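Side-chain contacts in TPR repeat-containing protein YrrB (Bacillus subtilis, PDB 2Q7F), which may mediate, as a monomeric TPR-repeat protein, complex formation among RNA sulfuration components, RNA processing components and aminoacyl-tRNA synthetases: residues I61-L66 against L73-A78; N99-V102 against K108-K111; D112-A117 against G125-M130; K218-Q223 against M227-A232. All coordinates share one frame; numbering follows the deposited sequence.

Contact 1 (I61-L66 against L73-A78); sequences INFANL and LERALA
Ala64 and Ala76 meet where helices 57-69 and 73-86 come closest between the two segments, with only 4.3 Å separating Ala64 CA from Ala76 CA. At that distance each methyl lies against the other backbone: Ala64 CB rests on Ala76 O at 3.4 Å, and Ala76 CB returns the contact to Ala64 O at 3.5 Å. The methyls themselves are further apart, 4.5 Å from Ala64 CB to Ala76 CB, so this tight part is methyl-on-carbonyl van der Waals packing. Both alanines are buried, and Ala64 O is also hydrogen-bonded to Ser68 OG, one turn further along its own helix.

The looser side is made by Phe63 and Arg75. Arg75 runs out extended from CG to NE, with CG anti to the backbone N (chi1 -159°), which carries its guanidinium across to the phenyl rim. The two planes are 85° apart: the ring presents its edge to one guanidinium face, with Phe63 CE2 4.2 Å from Arg75 NH2. This is an edge approach at long range, on the solvent side. Arg75 NH1 has a charged partner in Glu72, while the Phe63 ring also packs edge-to-face with Phe79. Small residues at the crossing and larger ones flanking it are characteristic of the antiparallel helix hairpin of a tetratricopeptide repeat, here TPR 2.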
loop_
_atom_site.group_PDB
_atom_site.type_symbol
_atom_site.label_atom_id
_atom_site.label_comp_id
_atom_site.label_asym_id
_atom_site.label_seq_id
_atom_site.Cartn_x
_atom_site.Cartn_y
_atom_site.Cartn_z
ATOM N N ILE A 61 8.625 14.806 -15.919
ATOM C CA ILE A 61 8.219 14.089 -14.710
ATOM C C ILE A 61 7.903 15.072 -13.583
ATOM O O ILE A 61 6.864 14.956 -12.929
ATOM C CB ILE A 61 9.276 13.060 -14.234
ATOM C CG1 ILE A 61 9.614 12.072 -15.355
ATOM C CG2 ILE A 61 8.770 12.324 -13.002
ATOM C CD1 ILE A 61 10.820 11.193 -15.070
ATOM N N ASN A 62 8.790 16.041 -13.377
ATOM C CA ASN A 62 8.586 17.061 -12.359
ATOM C C ASN A 62 7.300 17.835 -12.553
ATOM O O ASN A 62 6.590 18.111 -11.578
ATOM C CB ASN A 62 9.751 18.033 -12.337
ATOM C CG ASN A 62 11.018 17.411 -11.829
ATOM O OD1 ASN A 62 12.107 17.907 -12.111
ATOM N ND2 ASN A 62 10.899 16.319 -11.078
ATOM N N PHE A 63 6.996 18.183 -13.805
ATOM C CA PHE A 63 5.774 18.918 -14.098
ATOM C C PHE A 63 4.545 18.059 -13.836
ATOM O O PHE A 63 3.538 18.557 -13.329
ATOM C CB PHE A 63 5.765 19.474 -15.524
ATOM C CG PHE A 63 4.661 20.480 -15.776
ATOM C CD1 PHE A 63 4.446 21.542 -14.898
ATOM C CD2 PHE A 63 3.844 20.371 -16.890
ATOM C CE1 PHE A 63 3.427 22.471 -15.131
ATOM C CE2 PHE A 63 2.816 21.295 -17.127
ATOM C CZ PHE A 63 2.611 22.342 -16.252
ATOM N N ALA A 64 4.647 16.770 -14.157
ATOM C CA ALA A 64 3.585 15.803 -13.883
ATOM C C ALA A 64 3.362 15.604 -12.379
ATOM O O ALA A 64 2.217 15.506 -11.924
ATOM C CB ALA A 64 3.880 14.488 -14.565
ATOM N N ASN A 65 4.455 15.550 -11.616
ATOM C CA ASN A 65 4.377 15.548 -10.149
ATOM C C ASN A 65 3.660 16.783 -9.607
ATOM O O ASN A 65 2.894 16.699 -8.652
ATOM C CB ASN A 65 5.767 15.431 -9.511
ATOM C CG ASN A 65 6.436 14.091 -9.790
ATOM O OD1 ASN A 65 5.783 13.124 -10.176
ATOM N ND2 ASN A 65 7.755 14.037 -9.607
ATOM N N LEU A 66 3.914 17.931 -10.220
ATOM C CA LEU A 66 3.270 19.157 -9.798
ATOM C C LEU A 66 1.773 19.068 -10.125
ATOM O O LEU A 66 0.933 19.331 -9.265
ATOM C CB LEU A 66 3.954 20.355 -10.461
ATOM C CG LEU A 66 3.714 21.836 -10.111
ATOM C CD1 LEU A 66 2.789 22.488 -11.120
ATOM C CD2 LEU A 66 3.240 22.092 -8.687
ATOM N N LEU A 73 -4.982 15.447 -12.638
ATOM C CA LEU A 73 -4.617 14.046 -12.776
ATOM C C LEU A 73 -4.443 13.546 -14.212
ATOM O O LEU A 73 -3.451 12.868 -14.508
ATOM C CB LEU A 73 -5.611 13.171 -11.998
ATOM C CG LEU A 73 -5.263 12.805 -10.540
ATOM C CD1 LEU A 73 -4.420 13.858 -9.822
ATOM C CD2 LEU A 73 -6.510 12.471 -9.721
ATOM N N GLU A 74 -5.389 13.872 -15.099
ATOM C CA GLU A 74 -5.309 13.416 -16.496
ATOM C C GLU A 74 -4.109 14.027 -17.209
ATOM O O GLU A 74 -3.379 13.335 -17.935
ATOM C CB GLU A 74 -6.586 13.734 -17.273
ATOM C CG GLU A 74 -7.846 13.060 -16.737
ATOM C CD GLU A 74 -8.276 13.631 -15.403
ATOM O OE1 GLU A 74 -8.729 12.864 -14.538
ATOM O OE2 GLU A 74 -8.150 14.851 -15.209
ATOM N N ARG A 75 -3.918 15.328 -17.004
ATOM C CA ARG A 75 -2.806 16.020 -17.606
ATOM C C ARG A 75 -1.475 15.498 -17.045
ATOM O O ARG A 75 -0.514 15.341 -17.790
ATOM C CB ARG A 75 -2.958 17.522 -17.421
ATOM C CG ARG A 75 -2.167 18.357 -18.412
ATOM C CD ARG A 75 -2.474 19.829 -18.198
ATOM N NE ARG A 75 -1.633 20.695 -19.018
ATOM C CZ ARG A 75 -1.151 21.874 -18.632
ATOM N NH1 ARG A 75 -1.416 22.330 -17.415
ATOM N NH2 ARG A 75 -0.394 22.592 -19.464
ATOM N N ALA A 76 -1.432 15.202 -15.748
ATOM C CA ALA A 76 -0.267 14.530 -15.153
ATOM C C ALA A 76 0.098 13.260 -15.941
ATOM O O ALA A 76 1.289 13.033 -16.276
ATOM C CB ALA A 76 -0.511 14.206 -13.670
ATOM N N LEU A 77 -0.927 12.460 -16.254
ATOM C CA LEU A 77 -0.772 11.230 -17.036
ATOM C C LEU A 77 -0.232 11.468 -18.427
ATOM O O LEU A 77 0.517 10.644 -18.945
ATOM C CB LEU A 77 -2.090 10.452 -17.134
ATOM C CG LEU A 77 -2.489 9.663 -15.878
ATOM C CD1 LEU A 77 -3.922 9.136 -15.968
ATOM C CD2 LEU A 77 -1.492 8.536 -15.525
ATOM N N ALA A 78 -0.615 12.586 -19.032
ATOM C CA ALA A 78 -0.106 12.931 -20.347
ATOM C C ALA A 78 1.373 13.295 -20.273
ATOM O O ALA A 78 2.133 12.983 -21.177
ATOM C CB ALA A 78 -0.909 14.034 -20.955
#

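Contact 2 (N99-V102 against K108-K111); sequences NVYV and KEAK
In the helical hairpin of TPR 3, Tyr101 of helix 91-103 faces Glu109 and Ala110 of helix 107-120. The main event is a CH-pi contact: Glu109 CB lies over one face of the Tyr101 ring, 3.8 Å from its centroid and 21° off the normal. The methylene is displaced toward the CD1-CE1 edge of the ring, and Tyr101 CD1 is 3.6 Å from Glu109 CB. Beyond CB the glutamate bends (chi2 61°), so the carboxylate turns off the ring and only the aliphatic root of the side chain serves as packing surface.

Nearer the backbone, Tyr101 CB sits 3.9 Å from Ala110 CB. As usual in a TPR hairpin, a small residue on the second helix lets the two backbones draw together, and Tyr101 CA is 5.2 Å from Ala110 CA. The Tyr101 ring also packs on Leu77 of helix 73-86 and on Met113. Replacing Tyr101 by an alanine would keep the CB contact with Ala110 but would probably leave the Glu109 methylene without the ring face it rests on and open a gap beside Leu77. The Ala110 methyl is also touched by Val102, whose CG2 reaches Ala110 CB at 3.8 Å, so two neighbouring residues of helix 91-103 share one methyl. Val102 continues to Met130 and Val134 of helix 125-137.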
loop_
_atom_site.group_PDB
_atom_site.type_symbol
_atom_site.label_atom_id
_atom_site.label_comp_id
_atom_site.label_asym_id
_atom_site.label_seq_id
_atom_site.Cartn_x
_atom_site.Cartn_y
_atom_site.Cartn_z
ATOM N N ASN A 99 0.459 6.229 -8.837
ATOM C CA ASN A 99 -0.268 6.955 -7.805
ATOM C C ASN A 99 -1.557 7.604 -8.332
ATOM O O ASN A 99 -2.573 7.632 -7.635
ATOM C CB ASN A 99 0.635 7.978 -7.127
ATOM C CG ASN A 99 1.578 7.342 -6.123
ATOM O OD1 ASN A 99 2.801 7.557 -6.152
ATOM N ND2 ASN A 99 1.017 6.543 -5.227
ATOM N N VAL A 100 -1.517 8.102 -9.563
ATOM C CA VAL A 100 -2.702 8.689 -10.177
ATOM C C VAL A 100 -3.771 7.608 -10.335
ATOM O O VAL A 100 -4.937 7.818 -10.016
ATOM C CB VAL A 100 -2.369 9.349 -11.544
ATOM C CG1 VAL A 100 -3.642 9.829 -12.262
ATOM C CG2 VAL A 100 -1.397 10.509 -11.344
ATOM N N TYR A 101 -3.338 6.444 -10.805
ATOM C CA TYR A 101 -4.211 5.307 -10.980
ATOM C C TYR A 101 -4.798 4.857 -9.652
ATOM O O TYR A 101 -5.951 4.418 -9.595
ATOM C CB TYR A 101 -3.471 4.169 -11.683
ATOM C CG TYR A 101 -3.435 4.333 -13.180
ATOM C CD1 TYR A 101 -4.606 4.243 -13.938
ATOM C CD2 TYR A 101 -2.240 4.572 -13.848
ATOM C CE1 TYR A 101 -4.583 4.395 -15.328
ATOM C CE2 TYR A 101 -2.206 4.730 -15.247
ATOM C CZ TYR A 101 -3.381 4.644 -15.977
ATOM O OH TYR A 101 -3.360 4.798 -17.352
ATOM N N VAL A 102 -4.009 4.982 -8.588
ATOM C CA VAL A 102 -4.470 4.619 -7.249
ATOM C C VAL A 102 -5.588 5.568 -6.825
ATOM O O VAL A 102 -6.651 5.127 -6.386
ATOM C CB VAL A 102 -3.308 4.598 -6.216
ATOM C CG1 VAL A 102 -3.827 4.672 -4.806
ATOM C CG2 VAL A 102 -2.486 3.340 -6.384
ATOM N N LYS A 108 -5.759 -2.396 -11.185
ATOM C CA LYS A 108 -5.112 -3.274 -12.149
ATOM C C LYS A 108 -4.038 -2.505 -12.919
ATOM O O LYS A 108 -2.950 -3.020 -13.179
ATOM C CB LYS A 108 -6.158 -3.868 -13.094
ATOM C CG LYS A 108 -5.647 -4.966 -13.998
ATOM C CD LYS A 108 -6.797 -5.544 -14.811
ATOM C CE LYS A 108 -6.513 -6.964 -15.247
ATOM N NZ LYS A 108 -7.168 -7.244 -16.550
ATOM N N GLU A 109 -4.348 -1.256 -13.245
ATOM C CA GLU A 109 -3.450 -0.379 -13.977
ATOM C C GLU A 109 -2.381 0.190 -13.043
ATOM O O GLU A 109 -1.252 0.464 -13.471
ATOM C CB GLU A 109 -4.251 0.748 -14.645
ATOM C CG GLU A 109 -5.405 0.285 -15.577
ATOM C CD GLU A 109 -6.499 -0.536 -14.876
ATOM O OE1 GLU A 109 -7.067 -1.451 -15.515
ATOM O OE2 GLU A 109 -6.796 -0.277 -13.688
ATOM N N ALA A 110 -2.737 0.355 -11.767
ATOM C CA ALA A 110 -1.762 0.734 -10.733
ATOM C C ALA A 110 -0.747 -0.387 -10.450
ATOM O O ALA A 110 0.433 -0.121 -10.213
ATOM C CB ALA A 110 -2.462 1.165 -9.464
ATOM N N LYS A 111 -1.207 -1.638 -10.489
ATOM C CA LYS A 111 -0.303 -2.779 -10.364
ATOM C C LYS A 111 0.682 -2.791 -11.528
ATOM O O LYS A 111 1.889 -2.962 -11.354
ATOM C CB LYS A 111 -1.080 -4.101 -10.335
ATOM C CG LYS A 111 -0.173 -5.325 -10.386
ATOM C CD LYS A 111 -0.873 -6.555 -10.929
ATOM C CE LYS A 111 0.143 -7.638 -11.269
ATOM N NZ LYS A 111 -0.519 -8.962 -11.339
#

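Contact 3 (D112-A117 against G125-M130); sequences DMFEKA and GDLFYM
Phe114 holds CG anti to its carbonyl carbon (chi1 -72°), which sends the ring from helix 107-120 toward Met130; Leu127, with CG anti to the backbone nitrogen, brings its CD1 in beside the root of that ring. This is the junction between consecutive TPR units: segment 112-117 belongs to TPR 3 and segment 125-130 to TPR 4. The short helical segments run roughly antiparallel, at 146°, with axes 10.0 Å apart, a spacing filled by the phenyl and its two partners.

Met130 CB covers one face of the Phe114 ring in a CH-pi contact, 3.8 Å from the centroid and 25° off the normal. It lies toward the rim, and Phe114 CE2 is 3.5 Å from Met130 CB. Leu127 comes from another direction, its side chain sliding past Phe114 in the opposite sense. Its CD1 is 3.8 Å from Phe114 CD1, and the same methyl lies 3.6 Å from Phe114 O. With an alanine in place of Phe114, Met130 CB would probably lose the surface it lies on and Leu127 CD1 its contact with the ring carbons. Val102 and Leu131 also touch the phenyl. One turn further along helix 107-120, Ala117 CB adds to the seat of the leucine methyl, 4.1 Å from Leu127 CD1. Met130 bends at chi2 and chi3, and its CE stands 4.1 Å from Phe114 CZ.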
loop_
_atom_site.group_PDB
_atom_site.type_symbol
_atom_site.label_atom_id
_atom_site.label_comp_id
_atom_site.label_asym_id
_atom_site.label_seq_id
_atom_site.Cartn_x
_atom_site.Cartn_y
_atom_site.Cartn_z
ATOM N N ASP A 112 0.143 -2.608 -12.721
ATOM C CA ASP A 112 0.936 -2.577 -13.928
ATOM C C ASP A 112 2.034 -1.503 -13.802
ATOM O O ASP A 112 3.213 -1.798 -14.005
ATOM C CB ASP A 112 0.005 -2.347 -15.119
ATOM C CG ASP A 112 0.675 -2.592 -16.445
ATOM O OD1 ASP A 112 1.442 -1.713 -16.901
ATOM O OD2 ASP A 112 0.416 -3.654 -17.052
ATOM N N MET A 113 1.652 -0.281 -13.416
ATOM C CA MET A 113 2.602 0.831 -13.290
ATOM C C MET A 113 3.646 0.604 -12.210
ATOM O O MET A 113 4.841 0.877 -12.427
ATOM C CB MET A 113 1.892 2.173 -13.032
ATOM C CG MET A 113 1.147 2.798 -14.241
ATOM S SD MET A 113 2.109 3.086 -15.760
ATOM C CE MET A 113 1.659 1.634 -16.723
ATOM N N PHE A 114 3.202 0.116 -11.051
ATOM C CA PHE A 114 4.118 -0.119 -9.930
ATOM C C PHE A 114 5.115 -1.222 -10.221
ATOM O O PHE A 114 6.281 -1.115 -9.863
ATOM C CB PHE A 114 3.375 -0.398 -8.627
ATOM C CG PHE A 114 2.720 0.807 -8.041
ATOM C CD1 PHE A 114 3.360 2.049 -8.063
ATOM C CD2 PHE A 114 1.466 0.714 -7.454
ATOM C CE1 PHE A 114 2.749 3.194 -7.521
ATOM C CE2 PHE A 114 0.852 1.848 -6.907
ATOM C CZ PHE A 114 1.499 3.089 -6.941
ATOM N N GLU A 115 4.657 -2.285 -10.870
ATOM C CA GLU A 115 5.548 -3.370 -11.220
ATOM C C GLU A 115 6.555 -2.923 -12.291
ATOM O O GLU A 115 7.703 -3.373 -12.293
ATOM C CB GLU A 115 4.758 -4.619 -11.628
ATOM C CG GLU A 115 5.420 -5.916 -11.160
ATOM C CD GLU A 115 4.426 -7.020 -10.812
ATOM O OE1 GLU A 115 3.576 -6.820 -9.920
ATOM O OE2 GLU A 115 4.504 -8.103 -11.425
ATOM N N LYS A 116 6.140 -2.021 -13.178
ATOM C CA LYS A 116 7.062 -1.444 -14.164
ATOM C C LYS A 116 8.095 -0.545 -13.495
ATOM O O LYS A 116 9.263 -0.516 -13.906
ATOM C CB LYS A 116 6.321 -0.681 -15.262
ATOM C CG LYS A 116 5.567 -1.557 -16.261
ATOM C CD LYS A 116 5.125 -0.730 -17.446
ATOM C CE LYS A 116 3.992 -1.361 -18.218
ATOM N NZ LYS A 116 4.364 -2.683 -18.767
ATOM N N ALA A 117 7.670 0.179 -12.461
ATOM C CA ALA A 117 8.588 1.017 -11.696
ATOM C C ALA A 117 9.666 0.130 -11.088
ATOM O O ALA A 117 10.873 0.337 -11.317
ATOM C CB ALA A 117 7.843 1.795 -10.624
ATOM N N GLY A 125 10.701 1.411 0.354
ATOM C CA GLY A 125 9.589 1.041 1.217
ATOM C C GLY A 125 8.246 1.438 0.652
ATOM O O GLY A 125 7.301 0.648 0.670
ATOM N N ASP A 126 8.166 2.660 0.141
ATOM C CA ASP A 126 6.914 3.185 -0.380
ATOM C C ASP A 126 6.396 2.380 -1.567
ATOM O O ASP A 126 5.194 2.072 -1.635
ATOM C CB ASP A 126 7.085 4.652 -0.773
ATOM C CG ASP A 126 7.267 5.555 0.427
ATOM O OD1 ASP A 126 7.528 6.759 0.225
ATOM O OD2 ASP A 126 7.149 5.067 1.574
ATOM N N LEU A 127 7.304 2.039 -2.486
ATOM C CA LEU A 127 6.933 1.296 -3.674
ATOM C C LEU A 127 6.463 -0.104 -3.337
ATOM O O LEU A 127 5.437 -0.550 -3.856
ATOM C CB LEU A 127 8.073 1.226 -4.690
ATOM C CG LEU A 127 7.811 0.290 -5.887
ATOM C CD1 LEU A 127 6.665 0.781 -6.819
ATOM C CD2 LEU A 127 9.083 0.033 -6.681
ATOM N N PHE A 128 7.213 -0.801 -2.484
ATOM C CA PHE A 128 6.824 -2.145 -2.091
ATOM C C PHE A 128 5.468 -2.122 -1.388
ATOM O O PHE A 128 4.664 -3.053 -1.527
ATOM C CB PHE A 128 7.890 -2.801 -1.212
ATOM C CG PHE A 128 9.170 -3.119 -1.941
ATOM C CD1 PHE A 128 9.146 -3.703 -3.206
ATOM C CD2 PHE A 128 10.410 -2.852 -1.353
ATOM C CE1 PHE A 128 10.334 -3.993 -3.887
ATOM C CE2 PHE A 128 11.607 -3.148 -2.022
ATOM C CZ PHE A 128 11.565 -3.720 -3.290
ATOM N N TYR A 129 5.215 -1.031 -0.669
ATOM C CA TYR A 129 3.956 -0.836 0.034
ATOM C C TYR A 129 2.794 -0.647 -0.938
ATOM O O TYR A 129 1.794 -1.361 -0.862
ATOM C CB TYR A 129 4.037 0.353 0.999
ATOM C CG TYR A 129 2.708 0.670 1.651
ATOM C CD1 TYR A 129 2.215 -0.126 2.690
ATOM C CD2 TYR A 129 1.933 1.755 1.218
ATOM C CE1 TYR A 129 0.992 0.147 3.284
ATOM C CE2 TYR A 129 0.716 2.042 1.812
ATOM C CZ TYR A 129 0.249 1.229 2.845
ATOM O OH TYR A 129 -0.965 1.496 3.440
ATOM N N MET A 130 2.928 0.322 -1.838
ATOM C CA MET A 130 1.861 0.626 -2.786
ATOM C C MET A 130 1.552 -0.601 -3.637
ATOM O O MET A 130 0.383 -0.914 -3.896
ATOM C CB MET A 130 2.240 1.820 -3.665
ATOM C CG MET A 130 2.386 3.146 -2.912
ATOM S SD MET A 130 0.906 3.671 -2.016
ATOM C CE MET A 130 -0.177 4.107 -3.383
#

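Contact 4 (K218-Q223 against M227-A232); sequences KAIDIQ and MLALHA
Ile220 points across the interface at Ala229, and the CG1 methylene and the CD1 methyl at its end meet different residues. CG1 is anti to the carbonyl carbon (chi1 -47°) and lies 3.8 Å from Ala229 CB, against the methyl. From there the chain continues extended (chi2 173°), carrying CD1 past the alanine to Leu230, where Ile220 CD1 is 4.0 Å from Leu230 CD2. The isoleucine and leucine side chains meet at an oblique angle, branch end against branch end, at the margin of the contact.

Further in, Ala219 CB faces Ala229 CB at 4.2 Å, a looser methyl-to-methyl approach between two buried alanines. Ala229 is thus the meeting point, with Ile220 CG1 and Ala219 CB of helix 211-222 both lying nearest its methyl. The backbones can therefore come near: the segment axes pass 9.3 Å apart at 143°. Ala219 also packs on Phe196, and Ala232 on Tyr197, so helix 193-205 borders both segments. The side chains meet through carbon alone. The roughly antiparallel packing of helix 227-233 on helix 211-222, which belongs to TPR 6, is consistent with the C-terminal helix that covers the last repeat in many TPR superhelices.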
loop_
_atom_site.group_PDB
_atom_site.type_symbol
_atom_site.label_atom_id
_atom_site.label_comp_id
_atom_site.label_asym_id
_atom_site.label_seq_id
_atom_site.Cartn_x
_atom_site.Cartn_y
_atom_site.Cartn_z
ATOM N N LYS A 218 -10.839 -6.686 23.344
ATOM C CA LYS A 218 -10.015 -5.482 23.316
ATOM C C LYS A 218 -10.294 -4.598 22.101
ATOM O O LYS A 218 -10.035 -3.396 22.137
ATOM C CB LYS A 218 -8.532 -5.844 23.421
ATOM C CG LYS A 218 -7.646 -4.684 23.855
ATOM C CD LYS A 218 -6.488 -5.131 24.739
ATOM C CE LYS A 218 -6.848 -5.068 26.213
ATOM N NZ LYS A 218 -5.628 -5.008 27.063
ATOM N N ALA A 219 -10.839 -5.191 21.042
ATOM C CA ALA A 219 -11.240 -4.439 19.850
ATOM C C ALA A 219 -12.508 -3.631 20.100
ATOM O O ALA A 219 -12.593 -2.472 19.701
ATOM C CB ALA A 219 -11.423 -5.367 18.657
ATOM N N ILE A 220 -13.492 -4.246 20.754
ATOM C CA ILE A 220 -14.728 -3.554 21.124
ATOM C C ILE A 220 -14.428 -2.544 22.235
ATOM O O ILE A 220 -14.941 -1.421 22.227
ATOM C CB ILE A 220 -15.832 -4.540 21.565
ATOM C CG1 ILE A 220 -15.937 -5.699 20.567
ATOM C CG2 ILE A 220 -17.170 -3.818 21.693
ATOM C CD1 ILE A 220 -16.873 -6.810 20.983
ATOM N N ASP A 221 -13.586 -2.970 23.175
ATOM C CA ASP A 221 -13.014 -2.119 24.220
ATOM C C ASP A 221 -12.521 -0.782 23.652
ATOM O O ASP A 221 -12.823 0.280 24.202
ATOM C CB ASP A 221 -11.861 -2.881 24.891
ATOM C CG ASP A 221 -11.307 -2.180 26.119
ATOM O OD1 ASP A 221 -10.729 -1.077 25.989
ATOM O OD2 ASP A 221 -11.417 -2.761 27.217
ATOM N N ILE A 222 -11.771 -0.841 22.553
ATOM C CA ILE A 222 -11.232 0.362 21.920
ATOM C C ILE A 222 -12.322 1.126 21.160
ATOM O O ILE A 222 -12.538 2.313 21.411
ATOM C CB ILE A 222 -10.002 0.041 21.006
ATOM C CG1 ILE A 222 -8.772 -0.345 21.846
ATOM C CG2 ILE A 222 -9.673 1.211 20.070
ATOM C CD1 ILE A 222 -8.200 0.773 22.735
ATOM N N GLN A 223 -13.008 0.439 20.251
ATOM C CA GLN A 223 -14.081 1.041 19.465
ATOM C C GLN A 223 -15.418 0.331 19.736
ATOM O O GLN A 223 -15.675 -0.742 19.188
ATOM C CB GLN A 223 -13.727 1.015 17.977
ATOM C CG GLN A 223 -14.670 1.818 17.092
ATOM C CD GLN A 223 -14.259 1.834 15.626
ATOM O OE1 GLN A 223 -13.399 1.065 15.192
ATOM N NE2 GLN A 223 -14.882 2.716 14.857
ATOM N N MET A 227 -18.696 -3.131 14.532
ATOM C CA MET A 227 -19.769 -4.080 14.205
ATOM C C MET A 227 -19.277 -5.458 13.786
ATOM O O MET A 227 -19.900 -6.468 14.128
ATOM C CB MET A 227 -20.711 -3.516 13.138
ATOM C CG MET A 227 -22.003 -2.929 13.703
ATOM S SD MET A 227 -23.377 -2.968 12.525
ATOM C CE MET A 227 -22.764 -1.906 11.208
ATOM N N LEU A 228 -18.171 -5.495 13.045
ATOM C CA LEU A 228 -17.538 -6.758 12.674
ATOM C C LEU A 228 -17.010 -7.517 13.896
ATOM O O LEU A 228 -17.223 -8.726 14.015
ATOM C CB LEU A 228 -16.444 -6.540 11.625
ATOM C CG LEU A 228 -16.786 -6.770 10.142
ATOM C CD1 LEU A 228 -18.228 -6.373 9.749
ATOM C CD2 LEU A 228 -15.776 -6.062 9.250
ATOM N N ALA A 229 -16.350 -6.814 14.814
ATOM C CA ALA A 229 -15.914 -7.434 16.068
ATOM C C ALA A 229 -17.123 -7.916 16.844
ATOM O O ALA A 229 -17.075 -8.962 17.485
ATOM C CB ALA A 229 -15.087 -6.471 16.906
ATOM N N LEU A 230 -18.212 -7.157 16.763
ATOM C CA LEU A 230 -19.465 -7.506 17.431
ATOM C C LEU A 230 -20.076 -8.787 16.870
ATOM O O LEU A 230 -20.356 -9.728 17.619
ATOM C CB LEU A 230 -20.469 -6.346 17.354
ATOM C CG LEU A 230 -20.214 -5.154 18.286
ATOM C CD1 LEU A 230 -21.024 -3.942 17.855
ATOM C CD2 LEU A 230 -20.505 -5.526 19.739
ATOM N N HIS A 231 -20.266 -8.821 15.554
ATOM C CA HIS A 231 -20.818 -9.992 14.886
ATOM C C HIS A 231 -19.905 -11.205 15.034
ATOM O O HIS A 231 -20.384 -12.325 15.215
ATOM C CB HIS A 231 -21.097 -9.699 13.410
ATOM C CG HIS A 231 -22.111 -8.620 13.191
ATOM N ND1 HIS A 231 -23.223 -8.468 13.992
ATOM C CD2 HIS A 231 -22.188 -7.647 12.253
ATOM C CE1 HIS A 231 -23.937 -7.443 13.563
ATOM N NE2 HIS A 231 -23.331 -6.928 12.509
ATOM N N ALA A 232 -18.594 -10.973 14.979
ATOM C CA ALA A 232 -17.610 -12.042 15.154
ATOM C C ALA A 232 -17.701 -12.694 16.535
ATOM O O ALA A 232 -17.487 -13.899 16.673
ATOM C CB ALA A 232 -16.198 -11.521 14.902
#

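How the contacts relate
Contacts 1 and 2 are the same hairpin element in TPR 2 and TPR 3, but contact 1 closes methyl-on-carbonyl, whereas contact 2 lays a tyrosine ring against a glutamate methylene. They touch through Leu77, which packs on Val100 and Tyr101. Contact 3 shares helix 107-120 with contact 2 and joins TPR 3 to TPR 4; Val102 packs on Phe114 between them. Most touching residues of contacts 1 and 3 are buried, although contact 1 ends in an exposed arginine, and contacts 2 and 4 are partly buried. Both CH-pi contacts fall in contacts 2 and 3, near the chain's centre. Contact 4, built from aliphatic side chains, lies at the C-terminal end, its centre about 33 Å from that of contact 3.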